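Local coordinates for protein SxtG (Microseira wollei, PDB 6U1R) that probably transfers an amidino group from a donor to an acceptor amine during saxitoxin biosynthesis, by way of a covalent enzyme intermediate, at residues N322-V333 with G364-R375. Numbering follows the deposited sequence.
Sequences NVLMLDEERVIV and GSFHCATLDVRR
The loop carrying Cys368, the predicted amidino-cysteine nucleophile of this amidinotransferase, is pinned to the residues leading into hairpin strand 324-325, chiefly by Asn322. The side-chain oxygen OD1 of Asn322 takes a nearly straight bond from Cys368 N (3.1 Å, 167°), the donor tilted 20° from the amide plane, and a weak one from Ser365 N. The backbone O of Asn322 accepts from His367 N at 3.2 Å, from above the carbonyl plane. One asparagine thus accepts from three peptide N-H groups of 365-368, one of them weakly. The chi1 of -160° swings CG away from the backbone N of Asn322 and in against the loop, while ND2, whose main polar partner is Asp266, passes 3.5 Å from Cys368 SG. The imidazole of His367 stands at about a right angle to this amide and is tied by ND1 to Asp266 and by NE2 to Glu33.

Beside these bonds the Phe366 ring is sandwiched: Ile332 CG2 sits almost squarely over one face, a CH-pi contact 3.5 Å from the centroid, and the hydroxyl oxygen OG of Ser365 lies toward the rim of the other. Leu324 packs CB against Phe366 CB and meets Thr370 tip to tip.

Farther along strand 370-375, Arg375 grips Met325 O end-on with NH1 (2.9 Å) and NH2 (3.0 Å), the oxygen lying in the guanidinium plane. Arg375 NE is held by Asp372 OD2 at 2.7 Å in a salt bridge, so that bonds at both NE and the NH1/NH2 end hold the guanidinium's rotation; Asp372 also pairs with Arg136 and Arg221.

The contact thus joins two small sheets: strand 370-375 runs beside 37-42, strand 330-334 lies between 324-325 and 350-354, and helix 83-102 packs Phe96 against both Ile332 and Thr370.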
ATOM      1  N   ASN A 322     -21.465  18.869  -2.891  1.00 14.38           N
ATOM      2  CA  ASN A 322     -20.929  17.709  -2.182  1.00 14.01           C
ATOM      3  C   ASN A 322     -22.054  16.932  -1.500  1.00 15.34           C
ATOM      4  O   ASN A 322     -21.975  16.630  -0.305  1.00 13.75           O
ATOM      5  CB  ASN A 322     -19.884  18.193  -1.167  1.00 12.89           C
ATOM      6  CG  ASN A 322     -18.929  17.114  -0.714  1.00 14.70           C
ATOM      7  OD1 ASN A 322     -18.827  16.819   0.489  1.00 14.29           O
ATOM      8  ND2 ASN A 322     -18.167  16.562  -1.658  1.00 15.52           N
ATOM      9  N   VAL A 323     -23.086  16.575  -2.268  1.00 14.67           N
ATOM     10  CA  VAL A 323     -24.265  15.877  -1.755  1.00 14.15           C
ATOM     11  C   VAL A 323     -23.998  14.385  -1.586  1.00 13.41           C
ATOM     12  O   VAL A 323     -23.008  13.849  -2.103  1.00 13.60           O
ATOM     13  CB  VAL A 323     -25.470  16.095  -2.691  1.00 13.73           C
ATOM     14  CG1 VAL A 323     -25.899  17.568  -2.682  1.00 14.64           C
ATOM     15  CG2 VAL A 323     -25.136  15.616  -4.113  1.00 15.27           C
ATOM     16  N   LEU A 324     -24.891  13.705  -0.866  1.00 13.88           N
ATOM     17  CA  LEU A 324     -24.806  12.261  -0.632  1.00 14.10           C
ATOM     18  C   LEU A 324     -26.150  11.648  -1.004  1.00 15.13           C
ATOM     19  O   LEU A 324     -27.182  12.059  -0.468  1.00 13.85           O
ATOM     20  CB  LEU A 324     -24.460  11.931   0.829  1.00 13.69           C
ATOM     21  CG  LEU A 324     -24.448  10.433   1.188  1.00 14.27           C
ATOM     22  CD1 LEU A 324     -23.308   9.741   0.477  1.00 13.25           C
ATOM     23  CD2 LEU A 324     -24.379  10.179   2.699  1.00 14.18           C
ATOM     24  N   MET A 325     -26.124  10.668  -1.906  1.00 14.18           N
ATOM     25  CA  MET A 325     -27.319   9.945  -2.330  1.00 14.65           C
ATOM     26  C   MET A 325     -27.555   8.750  -1.413  1.00 14.96           C
ATOM     27  O   MET A 325     -26.654   7.928  -1.224  1.00 15.18           O
ATOM     28  CB  MET A 325     -27.180   9.437  -3.766  1.00 12.76           C
ATOM     29  CG  MET A 325     -26.870  10.492  -4.836  1.00 14.44           C
ATOM     30  SD  MET A 325     -28.061  11.800  -4.907  1.00 17.66           S
ATOM     31  CE  MET A 325     -29.549  10.906  -5.360  1.00 17.42           C
ATOM     32  N   LEU A 326     -28.781   8.624  -0.903  1.00 15.69           N
ATOM     33  CA  LEU A 326     -29.191   7.436  -0.166  1.00 16.73           C
ATOM     34  C   LEU A 326     -29.780   6.361  -1.067  1.00 17.44           C
ATOM     35  O   LEU A 326     -29.807   5.183  -0.680  1.00 17.96           O
ATOM     36  CB  LEU A 326     -30.213   7.821   0.906  1.00 16.99           C
ATOM     37  CG  LEU A 326     -29.826   8.993   1.808  1.00 19.04           C
ATOM     38  CD1 LEU A 326     -30.857   9.206   2.908  1.00 20.56           C
ATOM     39  CD2 LEU A 326     -28.421   8.806   2.390  1.00 20.20           C
ATOM     40  N   ASP A 327     -30.289   6.758  -2.227  1.00 17.91           N
ATOM     41  CA  ASP A 327     -30.675   5.881  -3.330  1.00 17.95           C
ATOM     42  C   ASP A 327     -30.759   6.798  -4.546  1.00 17.60           C
ATOM     43  O   ASP A 327     -30.218   7.906  -4.515  1.00 17.46           O
ATOM     44  CB  ASP A 327     -31.971   5.106  -3.025  1.00 19.32           C
ATOM     45  CG  ASP A 327     -33.135   6.000  -2.651  1.00 22.10           C
ATOM     46  OD1 ASP A 327     -33.210   7.153  -3.129  1.00 20.23           O
ATOM     47  OD2 ASP A 327     -33.989   5.526  -1.862  1.00 22.95           O
ATOM     48  N   GLU A 328     -31.439   6.357  -5.607  1.00 17.85           N
ATOM     49  CA  GLU A 328     -31.499   7.174  -6.815  1.00 19.72           C
ATOM     50  C   GLU A 328     -32.335   8.443  -6.653  1.00 19.01           C
ATOM     51  O   GLU A 328     -32.293   9.312  -7.538  1.00 20.54           O
ATOM     52  CB  GLU A 328     -32.051   6.342  -7.973  1.00 20.75           C
ATOM     53  CG  GLU A 328     -31.160   5.169  -8.312  1.00 20.51           C
ATOM     54  CD  GLU A 328     -31.615   4.385  -9.523  1.00 24.54           C
ATOM     55  OE1 GLU A 328     -32.533   4.853 -10.234  1.00 26.36           O
ATOM     56  OE2 GLU A 328     -31.034   3.303  -9.769  1.00 24.59           O
ATOM     57  N   GLU A 329     -33.070   8.583  -5.556  1.00 19.23           N
ATOM     58  CA  GLU A 329     -34.002   9.689  -5.363  1.00 19.84           C
ATOM     59  C   GLU A 329     -33.653  10.564  -4.167  1.00 20.80           C
ATOM     60  O   GLU A 329     -33.651  11.793  -4.285  1.00 19.83           O
ATOM     61  CB  GLU A 329     -35.424   9.109  -5.221  1.00 25.68           C
ATOM     62  CG  GLU A 329     -36.492  10.124  -4.892  1.00 33.43           C
ATOM     63  CD  GLU A 329     -37.888   9.497  -4.755  1.00 44.17           C
ATOM     64  OE1 GLU A 329     -37.977   8.263  -4.573  1.00 46.90           O
ATOM     65  OE2 GLU A 329     -38.894  10.240  -4.820  1.00 45.97           O
ATOM     66  N   ARG A 330     -33.390   9.966  -3.007  1.00 17.84           N
ATOM     67  CA  ARG A 330     -33.167  10.712  -1.779  1.00 18.37           C
ATOM     68  C   ARG A 330     -31.731  11.222  -1.724  1.00 17.52           C
ATOM     69  O   ARG A 330     -30.784  10.444  -1.893  1.00 16.84           O
ATOM     70  CB  ARG A 330     -33.441   9.831  -0.560  1.00 19.08           C
ATOM     71  CG  ARG A 330     -34.933   9.474  -0.332  1.00 22.00           C
ATOM     72  CD  ARG A 330     -35.084   8.495   0.844  1.00 22.39           C
ATOM     73  NE  ARG A 330     -34.468   7.201   0.556  1.00 22.78           N
ATOM     74  CZ  ARG A 330     -34.070   6.305   1.466  1.00 25.48           C
ATOM     75  NH1 ARG A 330     -34.190   6.550   2.761  1.00 24.91           N
ATOM     76  NH2 ARG A 330     -33.528   5.153   1.073  1.00 25.64           N
ATOM     77  N   VAL A 331     -31.578  12.517  -1.477  1.00 17.68           N
ATOM     78  CA  VAL A 331     -30.275  13.188  -1.513  1.00 15.94           C
ATOM     79  C   VAL A 331     -30.159  14.133  -0.321  1.00 17.01           C
ATOM     80  O   VAL A 331     -31.045  14.961  -0.089  1.00 16.55           O
ATOM     81  CB  VAL A 331     -30.072  13.947  -2.848  1.00 14.87           C
ATOM     82  CG1 VAL A 331     -31.230  14.879  -3.161  1.00 18.62           C
ATOM     83  CG2 VAL A 331     -28.747  14.707  -2.842  1.00 15.90           C
ATOM     84  N   ILE A 332     -29.067  14.003   0.451  1.00 16.53           N
ATOM     85  CA  ILE A 332     -28.800  14.898   1.569  1.00 15.57           C
ATOM     86  C   ILE A 332     -28.066  16.116   1.024  1.00 15.80           C
ATOM     87  O   ILE A 332     -27.075  15.983   0.285  1.00 16.28           O
ATOM     88  CB  ILE A 332     -28.002  14.187   2.680  1.00 15.57           C
ATOM     89  CG1 ILE A 332     -28.881  13.096   3.331  1.00 18.87           C
ATOM     90  CG2 ILE A 332     -27.535  15.179   3.743  1.00 15.59           C
ATOM     91  CD1 ILE A 332     -28.190  12.242   4.337  1.00 22.57           C
ATOM     92  N   VAL A 333     -28.548  17.301   1.393  1.00 15.29           N
ATOM     93  CA  VAL A 333     -28.056  18.568   0.862  1.00 14.45           C
ATOM     94  C   VAL A 333     -28.140  19.592   1.985  1.00 15.61           C
ATOM     95  O   VAL A 333     -28.965  19.477   2.900  1.00 15.88           O
ATOM     96  CB  VAL A 333     -28.867  18.973  -0.393  1.00 17.17           C
ATOM     97  CG1 VAL A 333     -30.323  18.875  -0.119  1.00 20.06           C
ATOM     98  CG2 VAL A 333     -28.512  20.369  -0.896  1.00 16.37           C
ATOM     99  N   GLY A 364     -14.621  19.298   4.183  1.00 17.68           N
ATOM    100  CA  GLY A 364     -15.594  18.431   3.539  1.00 17.26           C
ATOM    101  C   GLY A 364     -17.029  18.797   3.856  1.00 16.29           C
ATOM    102  O   GLY A 364     -17.321  19.563   4.776  1.00 14.42           O
ATOM    103  N   SER A 365     -17.938  18.211   3.072  1.00 15.14           N
ATOM    104  CA  SER A 365     -19.349  18.172   3.433  1.00 13.80           C
ATOM    105  C   SER A 365     -19.790  16.709   3.371  1.00 13.58           C
ATOM    106  O   SER A 365     -18.969  15.822   3.621  1.00 14.27           O
ATOM    107  CB  SER A 365     -20.177  19.089   2.522  1.00 15.70           C
ATOM    108  OG  SER A 365     -21.517  19.207   2.988  1.00 15.21           O
ATOM    109  N   PHE A 366     -21.057  16.432   3.030  1.00 13.91           N
ATOM    110  CA  PHE A 366     -21.627  15.099   3.276  1.00 13.20           C
ATOM    111  C   PHE A 366     -20.882  13.997   2.517  1.00 12.94           C
ATOM    112  O   PHE A 366     -20.619  12.917   3.062  1.00 14.06           O
ATOM    113  CB  PHE A 366     -23.110  15.067   2.882  1.00 12.77           C
ATOM    114  CG  PHE A 366     -23.917  16.180   3.482  1.00 13.49           C
ATOM    115  CD1 PHE A 366     -24.184  16.208   4.847  1.00 13.22           C
ATOM    116  CD2 PHE A 366     -24.395  17.217   2.679  1.00 14.21           C
ATOM    117  CE1 PHE A 366     -24.917  17.245   5.396  1.00 14.71           C
ATOM    118  CE2 PHE A 366     -25.121  18.236   3.212  1.00 14.86           C
ATOM    119  CZ  PHE A 366     -25.387  18.262   4.569  1.00 15.10           C
ATOM    120  N   HIS A 367     -20.597  14.218   1.232  1.00 12.70           N
ATOM    121  CA  HIS A 367     -19.911  13.189   0.463  1.00 12.38           C
ATOM    122  C   HIS A 367     -18.490  12.968   0.984  1.00 12.75           C
ATOM    123  O   HIS A 367     -18.046  11.824   1.111  1.00 13.02           O
ATOM    124  CB  HIS A 367     -19.934  13.556  -1.025  1.00 12.69           C
ATOM    125  CG  HIS A 367     -19.458  12.468  -1.945  1.00 12.60           C
ATOM    126  ND1 HIS A 367     -18.198  12.468  -2.503  1.00 13.48           N
ATOM    127  CD2 HIS A 367     -20.084  11.370  -2.434  1.00 13.33           C
ATOM    128  CE1 HIS A 367     -18.062  11.415  -3.289  1.00 13.27           C
ATOM    129  NE2 HIS A 367     -19.190  10.728  -3.265  1.00 13.61           N
ATOM    130  N   CYS A 368     -17.772  14.048   1.317  1.00 13.67           N
ATOM    131  CA  CYS A 368     -16.417  13.931   1.864  1.00 13.46           C
ATOM    132  C   CYS A 368     -16.407  13.181   3.189  1.00 13.93           C
ATOM    133  O   CYS A 368     -15.450  12.463   3.496  1.00 13.54           O
ATOM    134  CB  CYS A 368     -15.813  15.310   2.103  1.00 14.25           C
ATOM    135  SG  CYS A 368     -15.521  16.222   0.609  1.00 15.67           S
ATOM    136  N   ALA A 369     -17.432  13.413   4.013  1.00 13.03           N
ATOM    137  CA  ALA A 369     -17.523  12.917   5.370  1.00 13.73           C
ATOM    138  C   ALA A 369     -17.928  11.456   5.441  1.00 13.35           C
ATOM    139  O   ALA A 369     -18.020  10.924   6.554  1.00 14.32           O
ATOM    140  CB  ALA A 369     -18.526  13.765   6.165  1.00 13.96           C
ATOM    141  N   THR A 370     -18.134  10.786   4.303  1.00 13.75           N
ATOM    142  CA  THR A 370     -18.622   9.414   4.304  1.00 14.17           C
ATOM    143  C   THR A 370     -17.803   8.514   3.393  1.00 12.98           C
ATOM    144  O   THR A 370     -17.181   8.960   2.425  1.00 13.82           O
ATOM    145  CB  THR A 370     -20.099   9.349   3.861  1.00 14.13           C
ATOM    146  OG1 THR A 370     -20.253  10.007   2.594  1.00 13.86           O
ATOM    147  CG2 THR A 370     -20.999   9.969   4.929  1.00 14.42           C
ATOM    148  N   LEU A 371     -17.807   7.223   3.715  1.00 13.30           N
ATOM    149  CA  LEU A 371     -17.358   6.187   2.796  1.00 14.21           C
ATOM    150  C   LEU A 371     -18.486   5.165   2.711  1.00 14.69           C
ATOM    151  O   LEU A 371     -18.774   4.474   3.695  1.00 13.12           O
ATOM    152  CB  LEU A 371     -16.049   5.532   3.263  1.00 14.48           C
ATOM    153  CG  LEU A 371     -15.395   4.607   2.228  1.00 14.61           C
ATOM    154  CD1 LEU A 371     -14.818   5.423   1.058  1.00 15.30           C
ATOM    155  CD2 LEU A 371     -14.313   3.730   2.825  1.00 16.25           C
ATOM    156  N   ASP A 372     -19.125   5.074   1.544  1.00 13.36           N
ATOM    157  CA  ASP A 372     -20.275   4.179   1.341  1.00 15.70           C
ATOM    158  C   ASP A 372     -19.809   2.751   1.080  1.00 16.14           C
ATOM    159  O   ASP A 372     -19.749   2.291  -0.065  1.00 18.92           O
ATOM    160  CB  ASP A 372     -21.137   4.676   0.184  1.00 15.64           C
ATOM    161  CG  ASP A 372     -20.353   4.855  -1.098  1.00 15.61           C
ATOM    162  OD1 ASP A 372     -19.267   5.459  -1.031  1.00 17.33           O
ATOM    163  OD2 ASP A 372     -20.812   4.399  -2.171  1.00 14.89           O
ATOM    164  N   VAL A 373     -19.580   1.994   2.158  1.00 15.23           N
ATOM    165  CA  VAL A 373     -19.016   0.657   2.003  1.00 15.07           C
ATOM    166  C   VAL A 373     -20.034  -0.354   1.470  1.00 14.66           C
ATOM    167  O   VAL A 373     -19.638  -1.343   0.848  1.00 14.64           O
ATOM    168  CB  VAL A 373     -18.385   0.181   3.333  1.00 16.71           C
ATOM    169  CG1 VAL A 373     -17.222   1.087   3.701  1.00 16.40           C
ATOM    170  CG2 VAL A 373     -19.376   0.170   4.446  1.00 17.60           C
ATOM    171  N   ARG A 374     -21.332  -0.159   1.688  1.00 15.92           N
ATOM    172  CA  ARG A 374     -22.312  -1.116   1.164  1.00 15.61           C
ATOM    173  C   ARG A 374     -23.517  -0.393   0.585  1.00 14.71           C
ATOM    174  O   ARG A 374     -24.270   0.264   1.313  1.00 14.91           O
ATOM    175  CB  ARG A 374     -22.773  -2.125   2.216  1.00 16.26           C
ATOM    176  CG  ARG A 374     -23.619  -3.223   1.577  1.00 19.36           C
ATOM    177  CD  ARG A 374     -23.766  -4.464   2.457  1.00 20.38           C
ATOM    178  NE  ARG A 374     -24.526  -4.170   3.663  1.00 20.30           N
ATOM    179  CZ  ARG A 374     -23.998  -3.916   4.858  1.00 21.46           C
ATOM    180  NH1 ARG A 374     -22.689  -3.895   5.046  1.00 20.17           N
ATOM    181  NH2 ARG A 374     -24.798  -3.666   5.878  1.00 23.19           N
ATOM    182  N   ARG A 375     -23.663  -0.514  -0.730  1.00 15.27           N
ATOM    183  CA  ARG A 375     -24.856  -0.126  -1.472  1.00 15.47           C
ATOM    184  C   ARG A 375     -25.361  -1.363  -2.207  1.00 16.38           C
ATOM    185  O   ARG A 375     -24.607  -2.004  -2.942  1.00 16.43           O
ATOM    186  CB  ARG A 375     -24.573   0.975  -2.495  1.00 15.05           C
ATOM    187  CG  ARG A 375     -24.195   2.342  -1.928  1.00 14.66           C
ATOM    188  CD  ARG A 375     -23.902   3.313  -3.061  1.00 14.33           C
ATOM    189  NE  ARG A 375     -23.521   4.607  -2.524  1.00 12.76           N
ATOM    190  CZ  ARG A 375     -24.375   5.519  -2.089  1.00 14.50           C
ATOM    191  NH1 ARG A 375     -25.690   5.304  -2.145  1.00 14.68           N
ATOM    192  NH2 ARG A 375     -23.915   6.664  -1.585  1.00 14.05           N
TER